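Local coordinates for protein 1-acyl-sn-glycerol-3-phosphate acyltransferase (Thermotoga maritima, PDB 5KYM) that catalyses acyl transfer to lysophosphatidic acid at the membrane, giving phosphatidic acid, the precursor of membrane phospholipids, at residues Leu60-Ile72 against Phe202-Pro214. Residues are numbered along the deposited sequence; the frame is centred on the assembly and turned at random.
Sequences LFSDVVVEGSENI and FTPGKVFLKIHEP
With CG of Glu67 between its backbone N and carbonyl carbon (chi1 66°) and CG of Lys210 anti to its own N (chi1 177°), the two side chains cross at a slant, Glu67 CD lying 3.7 Å from Lys210 CD. Their charged ends stay apart, Glu67 OE1 to Lys210 NZ being 4.1 Å; Glu67 OE2 bridges instead to Arg244, just past helix 223-243, and Lys210 NZ to Glu240 within it. Shortening Glu67 to an alanine is likely to leave Arg244 without its mate and the Lys210 methylenes less covered. Strand 64-67, at the sheet's edge, pairs in parallel with 207-211; the bond from Ile211 N to Glu67 O (2.8 Å) is nearly straight at 169°. On the other face Val66 CG1 meets Ile211 CD1 (3.9 Å), which Ile72 CD1 from the following loop also meets. Past the strands, Asn71 ND2 donates to Ile211 O (3.0 Å) from above the carbonyl plane. At the opposite end, Leu60 CD2 sits over the Phe202 ring, 3.7 Å from its centroid, a CH-pi contact beside Phe13 of helix 2-34. Thus Val64, Val66, Val207 and Leu209 face helix 89-96, while the charged face, which also holds Val65 against Phe208, is joined to the C-terminal region by two separate salt bridges.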
ATOM      1  N   LEU A  60       9.493   1.215  14.142  1.00 46.85           N
ATOM      2  CA  LEU A  60       9.761  -0.231  14.309  1.00 47.74           C
ATOM      3  C   LEU A  60      11.246  -0.617  14.213  1.00 45.87           C
ATOM      4  O   LEU A  60      11.592  -1.810  14.314  1.00 43.15           O
ATOM      5  CB  LEU A  60       8.915  -1.052  13.306  1.00 48.96           C
ATOM      6  CG  LEU A  60       7.414  -0.831  13.508  1.00 49.25           C
ATOM      7  CD1 LEU A  60       6.596  -1.349  12.364  1.00 52.23           C
ATOM      8  CD2 LEU A  60       6.941  -1.489  14.774  1.00 49.74           C
ATOM      9  N   PHE A  61      12.128   0.364  14.081  1.00 45.97           N
ATOM     10  CA  PHE A  61      13.569   0.060  13.925  1.00 49.74           C
ATOM     11  C   PHE A  61      13.776  -1.010  12.841  1.00 49.85           C
ATOM     12  O   PHE A  61      14.518  -1.976  13.045  1.00 52.75           O
ATOM     13  CB  PHE A  61      14.196  -0.381  15.277  1.00 51.55           C
ATOM     14  CG  PHE A  61      13.913   0.595  16.401  1.00 51.40           C
ATOM     15  CD1 PHE A  61      14.680   1.720  16.558  1.00 51.89           C
ATOM     16  CD2 PHE A  61      12.819   0.421  17.246  1.00 54.18           C
ATOM     17  CE1 PHE A  61      14.379   2.662  17.503  1.00 52.66           C
ATOM     18  CE2 PHE A  61      12.496   1.340  18.209  1.00 52.93           C
ATOM     19  CZ  PHE A  61      13.268   2.472  18.322  1.00 55.68           C
ATOM     20  N   SER A  62      13.090  -0.821  11.702  1.00 46.71           N
ATOM     21  CA  SER A  62      13.078  -1.750  10.585  1.00 44.19           C
ATOM     22  C   SER A  62      13.503  -1.030   9.332  1.00 43.92           C
ATOM     23  O   SER A  62      12.880  -0.003   9.027  1.00 44.76           O
ATOM     24  CB  SER A  62      11.668  -2.308  10.431  1.00 42.33           C
ATOM     25  OG  SER A  62      11.354  -3.230  11.484  1.00 39.35           O
ATOM     26  N   ASP A  63      14.557  -1.502   8.619  1.00 43.82           N
ATOM     27  CA  ASP A  63      15.118  -0.683   7.500  1.00 43.26           C
ATOM     28  C   ASP A  63      14.480  -1.019   6.194  1.00 40.94           C
ATOM     29  O   ASP A  63      14.492  -2.190   5.788  1.00 43.87           O
ATOM     30  CB  ASP A  63      16.620  -0.800   7.365  1.00 47.87           C
ATOM     31  CG  ASP A  63      17.365  -0.169   8.519  1.00 54.58           C
ATOM     32  OD1 ASP A  63      17.092  -0.617   9.647  1.00 69.26           O
ATOM     33  OD2 ASP A  63      18.191   0.755   8.356  1.00 57.19           O
ATOM     34  N   VAL A  64      13.926  -0.034   5.501  1.00 37.97           N
ATOM     35  CA  VAL A  64      13.289  -0.296   4.227  1.00 37.00           C
ATOM     36  C   VAL A  64      14.347  -0.199   3.123  1.00 37.27           C
ATOM     37  O   VAL A  64      15.280   0.542   3.247  1.00 38.23           O
ATOM     38  CB  VAL A  64      12.115   0.681   4.024  1.00 35.63           C
ATOM     39  CG1 VAL A  64      11.448   0.486   2.664  1.00 35.97           C
ATOM     40  CG2 VAL A  64      11.092   0.457   5.088  1.00 35.11           C
ATOM     41  N   VAL A  65      14.234  -0.955   2.051  1.00 38.19           N
ATOM     42  CA  VAL A  65      15.187  -0.830   0.919  1.00 40.15           C
ATOM     43  C   VAL A  65      14.400  -1.025  -0.345  1.00 42.25           C
ATOM     44  O   VAL A  65      13.731  -2.025  -0.511  1.00 42.97           O
ATOM     45  CB  VAL A  65      16.291  -1.921   0.970  1.00 39.79           C
ATOM     46  CG1 VAL A  65      17.175  -1.914  -0.232  1.00 38.92           C
ATOM     47  CG2 VAL A  65      17.129  -1.752   2.196  1.00 40.81           C
ATOM     48  N   VAL A  66      14.526  -0.053  -1.243  1.00 44.62           N
ATOM     49  CA  VAL A  66      13.662   0.088  -2.423  1.00 42.94           C
ATOM     50  C   VAL A  66      14.479  -0.027  -3.685  1.00 44.09           C
ATOM     51  O   VAL A  66      15.464   0.664  -3.867  1.00 45.51           O
ATOM     52  CB  VAL A  66      12.986   1.459  -2.462  1.00 41.81           C
ATOM     53  CG1 VAL A  66      11.831   1.409  -3.418  1.00 43.46           C
ATOM     54  CG2 VAL A  66      12.453   1.796  -1.095  1.00 42.08           C
ATOM     55  N   GLU A  67      14.078  -0.873  -4.592  1.00 45.56           N
ATOM     56  CA  GLU A  67      14.660  -0.753  -5.899  1.00 45.17           C
ATOM     57  C   GLU A  67      13.587  -0.605  -6.937  1.00 43.67           C
ATOM     58  O   GLU A  67      12.475  -1.077  -6.813  1.00 42.16           O
ATOM     59  CB  GLU A  67      15.576  -1.897  -6.129  1.00 46.98           C
ATOM     60  CG  GLU A  67      14.861  -3.188  -6.203  1.00 51.09           C
ATOM     61  CD  GLU A  67      15.783  -4.293  -6.552  1.00 55.86           C
ATOM     62  OE1 GLU A  67      16.203  -4.361  -7.752  1.00 59.67           O
ATOM     63  OE2 GLU A  67      16.042  -5.079  -5.605  1.00 61.58           O
ATOM     64  N   GLY A  68      13.948   0.098  -7.991  1.00 45.42           N
ATOM     65  CA  GLY A  68      13.055   0.381  -9.118  1.00 45.78           C
ATOM     66  C   GLY A  68      12.180   1.592  -8.917  1.00 45.90           C
ATOM     67  O   GLY A  68      11.138   1.677  -9.527  1.00 46.32           O
ATOM     68  N   SER A  69      12.598   2.527  -8.078  1.00 47.72           N
ATOM     69  CA  SER A  69      11.934   3.825  -7.964  1.00 48.85           C
ATOM     70  C   SER A  69      11.783   4.511  -9.298  1.00 46.67           C
ATOM     71  O   SER A  69      10.726   5.056  -9.627  1.00 47.91           O
ATOM     72  CB  SER A  69      12.676   4.730  -7.017  1.00 51.28           C
ATOM     73  OG  SER A  69      12.779   4.076  -5.760  1.00 57.80           O
ATOM     74  N   GLU A  70      12.815   4.408 -10.106  1.00 45.89           N
ATOM     75  CA  GLU A  70      12.787   4.908 -11.501  1.00 46.73           C
ATOM     76  C   GLU A  70      11.607   4.412 -12.370  1.00 44.87           C
ATOM     77  O   GLU A  70      11.261   5.036 -13.319  1.00 49.55           O
ATOM     78  CB  GLU A  70      14.142   4.649 -12.184  1.00 49.14           C
ATOM     79  CG  GLU A  70      14.434   3.180 -12.579  1.00 54.01           C
ATOM     80  CD  GLU A  70      15.009   2.237 -11.468  1.00 57.32           C
ATOM     81  OE1 GLU A  70      15.367   2.681 -10.317  1.00 58.39           O
ATOM     82  OE2 GLU A  70      15.125   1.036 -11.847  1.00 60.51           O
ATOM     83  N   ASN A  71      10.986   3.292 -12.047  1.00 43.48           N
ATOM     84  CA  ASN A  71       9.859   2.760 -12.801  1.00 43.57           C
ATOM     85  C   ASN A  71       8.520   3.395 -12.462  1.00 44.28           C
ATOM     86  O   ASN A  71       7.530   3.180 -13.192  1.00 44.92           O
ATOM     87  CB  ASN A  71       9.727   1.243 -12.573  1.00 43.17           C
ATOM     88  CG  ASN A  71      10.896   0.490 -13.038  1.00 41.68           C
ATOM     89  OD1 ASN A  71      11.617   0.963 -13.861  1.00 44.50           O
ATOM     90  ND2 ASN A  71      11.063  -0.706 -12.553  1.00 43.21           N
ATOM     91  N   ILE A  72       8.455   4.127 -11.364  1.00 43.78           N
ATOM     92  CA  ILE A  72       7.166   4.659 -10.935  1.00 45.96           C
ATOM     93  C   ILE A  72       6.732   5.763 -11.914  1.00 49.22           C
ATOM     94  O   ILE A  72       7.452   6.736 -12.026  1.00 54.38           O
ATOM     95  CB  ILE A  72       7.275   5.274  -9.519  1.00 43.85           C
ATOM     96  CG1 ILE A  72       7.769   4.248  -8.519  1.00 41.85           C
ATOM     97  CG2 ILE A  72       5.913   5.808  -9.099  1.00 44.51           C
ATOM     98  CD1 ILE A  72       8.115   4.804  -7.193  1.00 40.90           C
ATOM     99  N   PHE A 202       4.734  -6.649  17.071  1.00 50.24           N
ATOM    100  CA  PHE A 202       5.775  -6.435  16.079  1.00 50.42           C
ATOM    101  C   PHE A 202       7.056  -7.141  16.471  1.00 52.30           C
ATOM    102  O   PHE A 202       7.231  -7.482  17.623  1.00 55.30           O
ATOM    103  CB  PHE A 202       6.029  -4.949  15.981  1.00 49.48           C
ATOM    104  CG  PHE A 202       4.870  -4.178  15.407  1.00 49.56           C
ATOM    105  CD1 PHE A 202       4.731  -4.021  14.038  1.00 48.22           C
ATOM    106  CD2 PHE A 202       3.905  -3.622  16.241  1.00 48.91           C
ATOM    107  CE1 PHE A 202       3.674  -3.310  13.524  1.00 47.23           C
ATOM    108  CE2 PHE A 202       2.814  -2.947  15.706  1.00 47.43           C
ATOM    109  CZ  PHE A 202       2.720  -2.770  14.361  1.00 46.96           C
ATOM    110  N   THR A 203       7.929  -7.396  15.499  1.00 53.32           N
ATOM    111  CA  THR A 203       9.321  -7.797  15.728  1.00 54.50           C
ATOM    112  C   THR A 203      10.143  -7.118  14.665  1.00 55.85           C
ATOM    113  O   THR A 203       9.827  -7.275  13.500  1.00 58.74           O
ATOM    114  CB  THR A 203       9.567  -9.321  15.532  1.00 57.25           C
ATOM    115  OG1 THR A 203       9.334  -9.679  14.193  1.00 56.83           O
ATOM    116  CG2 THR A 203       8.610 -10.213  16.332  1.00 60.80           C
ATOM    117  N   PRO A 204      11.208  -6.378  15.013  1.00 54.21           N
ATOM    118  CA  PRO A 204      11.963  -5.701  13.937  1.00 52.11           C
ATOM    119  C   PRO A 204      12.596  -6.637  12.913  1.00 49.93           C
ATOM    120  O   PRO A 204      12.747  -7.826  13.181  1.00 48.88           O
ATOM    121  CB  PRO A 204      13.063  -4.975  14.690  1.00 55.37           C
ATOM    122  CG  PRO A 204      12.485  -4.750  16.014  1.00 56.83           C
ATOM    123  CD  PRO A 204      11.710  -6.022  16.334  1.00 54.75           C
ATOM    124  N   GLY A 205      12.992  -6.060  11.772  1.00 47.73           N
ATOM    125  CA  GLY A 205      13.620  -6.781  10.637  1.00 46.33           C
ATOM    126  C   GLY A 205      13.747  -5.915   9.418  1.00 45.73           C
ATOM    127  O   GLY A 205      13.231  -4.830   9.388  1.00 47.70           O
ATOM    128  N   LYS A 206      14.387  -6.378   8.367  1.00 46.76           N
ATOM    129  CA  LYS A 206      14.531  -5.551   7.167  1.00 46.81           C
ATOM    130  C   LYS A 206      13.318  -5.745   6.267  1.00 46.26           C
ATOM    131  O   LYS A 206      12.820  -6.852   6.127  1.00 48.61           O
ATOM    132  CB  LYS A 206      15.759  -5.965   6.412  1.00 51.06           C
ATOM    133  CG  LYS A 206      17.005  -6.024   7.281  1.00 56.64           C
ATOM    134  CD  LYS A 206      18.254  -6.319   6.490  1.00 60.53           C
ATOM    135  CE  LYS A 206      18.539  -7.800   6.434  1.00 64.27           C
ATOM    136  NZ  LYS A 206      19.538  -7.939   5.346  1.00 71.21           N
ATOM    137  N   VAL A 207      12.823  -4.681   5.663  1.00 43.61           N
ATOM    138  CA  VAL A 207      11.807  -4.805   4.616  1.00 42.63           C
ATOM    139  C   VAL A 207      12.461  -4.446   3.277  1.00 42.47           C
ATOM    140  O   VAL A 207      13.239  -3.470   3.211  1.00 43.96           O
ATOM    141  CB  VAL A 207      10.634  -3.868   4.901  1.00 41.83           C
ATOM    142  CG1 VAL A 207       9.580  -3.928   3.806  1.00 41.90           C
ATOM    143  CG2 VAL A 207      10.030  -4.222   6.243  1.00 42.22           C
ATOM    144  N   PHE A 208      12.159  -5.223   2.241  1.00 40.65           N
ATOM    145  CA  PHE A 208      12.573  -4.943   0.868  1.00 40.75           C
ATOM    146  C   PHE A 208      11.379  -4.767  -0.028  1.00 40.32           C
ATOM    147  O   PHE A 208      10.379  -5.415   0.121  1.00 42.71           O
ATOM    148  CB  PHE A 208      13.354  -6.118   0.313  1.00 41.93           C
ATOM    149  CG  PHE A 208      14.577  -6.424   1.063  1.00 43.43           C
ATOM    150  CD1 PHE A 208      14.522  -7.224   2.187  1.00 44.15           C
ATOM    151  CD2 PHE A 208      15.787  -5.817   0.703  1.00 44.35           C
ATOM    152  CE1 PHE A 208      15.696  -7.493   2.886  1.00 47.37           C
ATOM    153  CE2 PHE A 208      16.954  -6.073   1.406  1.00 44.37           C
ATOM    154  CZ  PHE A 208      16.917  -6.922   2.497  1.00 45.40           C
ATOM    155  N   LEU A 209      11.540  -3.979  -1.045  1.00 41.89           N
ATOM    156  CA  LEU A 209      10.460  -3.560  -1.907  1.00 43.73           C
ATOM    157  C   LEU A 209      11.071  -3.505  -3.272  1.00 42.96           C
ATOM    158  O   LEU A 209      12.091  -2.855  -3.450  1.00 43.54           O
ATOM    159  CB  LEU A 209      10.043  -2.163  -1.462  1.00 47.85           C
ATOM    160  CG  LEU A 209       8.624  -1.772  -1.680  1.00 52.88           C
ATOM    161  CD1 LEU A 209       8.478  -0.309  -1.259  1.00 56.48           C
ATOM    162  CD2 LEU A 209       8.355  -1.933  -3.143  1.00 55.84           C
ATOM    163  N   LYS A 210      10.512  -4.208  -4.236  1.00 44.59           N
ATOM    164  CA  LYS A 210      10.991  -4.116  -5.629  1.00 45.03           C
ATOM    165  C   LYS A 210       9.855  -3.644  -6.576  1.00 43.45           C
ATOM    166  O   LYS A 210       8.861  -4.337  -6.786  1.00 40.54           O
ATOM    167  CB  LYS A 210      11.581  -5.445  -6.089  1.00 48.81           C
ATOM    168  CG  LYS A 210      12.026  -5.433  -7.538  1.00 53.01           C
ATOM    169  CD  LYS A 210      13.080  -6.463  -7.841  1.00 57.37           C
ATOM    170  CE  LYS A 210      13.270  -6.541  -9.333  1.00 61.64           C
ATOM    171  NZ  LYS A 210      14.353  -7.512  -9.579  1.00 68.26           N
ATOM    172  N   ILE A 211      10.085  -2.470  -7.154  1.00 42.08           N
ATOM    173  CA  ILE A 211       9.203  -1.856  -8.099  1.00 42.15           C
ATOM    174  C   ILE A 211       9.630  -2.242  -9.522  1.00 42.68           C
ATOM    175  O   ILE A 211      10.750  -2.018  -9.913  1.00 46.72           O
ATOM    176  CB  ILE A 211       9.238  -0.344  -7.930  1.00 42.61           C
ATOM    177  CG1 ILE A 211       9.022   0.048  -6.462  1.00 43.50           C
ATOM    178  CG2 ILE A 211       8.074   0.260  -8.694  1.00 44.16           C
ATOM    179  CD1 ILE A 211       9.069   1.549  -6.168  1.00 43.21           C
ATOM    180  N   HIS A 212       8.718  -2.827 -10.283  1.00 43.31           N
ATOM    181  CA  HIS A 212       8.939  -3.378 -11.596  1.00 43.90           C
ATOM    182  C   HIS A 212       8.462  -2.424 -12.691  1.00 47.27           C
ATOM    183  O   HIS A 212       7.844  -1.409 -12.413  1.00 48.73           O
ATOM    184  CB  HIS A 212       8.121  -4.643 -11.708  1.00 45.33           C
ATOM    185  CG  HIS A 212       8.483  -5.711 -10.721  1.00 46.03           C
ATOM    186  ND1 HIS A 212       9.689  -6.357 -10.736  1.00 47.17           N
ATOM    187  CD2 HIS A 212       7.781  -6.275  -9.717  1.00 46.65           C
ATOM    188  CE1 HIS A 212       9.728  -7.249  -9.765  1.00 46.31           C
ATOM    189  NE2 HIS A 212       8.577  -7.226  -9.138  1.00 45.36           N
ATOM    190  N   GLU A 213       8.763  -2.741 -13.950  1.00 53.15           N
ATOM    191  CA  GLU A 213       8.367  -1.906 -15.111  1.00 54.21           C
ATOM    192  C   GLU A 213       6.856  -1.905 -15.328  1.00 50.74           C
ATOM    193  O   GLU A 213       6.235  -2.999 -15.430  1.00 50.18           O
ATOM    194  CB  GLU A 213       9.014  -2.374 -16.413  1.00 60.17           C
ATOM    195  CG  GLU A 213      10.476  -2.059 -16.582  1.00 65.05           C
ATOM    196  CD  GLU A 213      11.034  -3.062 -17.541  1.00 72.06           C
ATOM    197  OE1 GLU A 213      10.608  -3.165 -18.742  1.00 71.52           O
ATOM    198  OE2 GLU A 213      11.843  -3.828 -17.019  1.00 85.13           O
ATOM    199  N   PRO A 214       6.275  -0.691 -15.488  1.00 47.45           N
ATOM    200  CA  PRO A 214       4.841  -0.584 -15.696  1.00 46.48           C
ATOM    201  C   PRO A 214       4.321  -1.427 -16.876  1.00 44.88           C
ATOM    202  O   PRO A 214       4.968  -1.522 -17.898  1.00 43.27           O
ATOM    203  CB  PRO A 214       4.638   0.915 -15.936  1.00 46.13           C
ATOM    204  CG  PRO A 214       5.970   1.537 -16.090  1.00 45.96           C
ATOM    205  CD  PRO A 214       6.886   0.636 -15.364  1.00 46.41           C
TER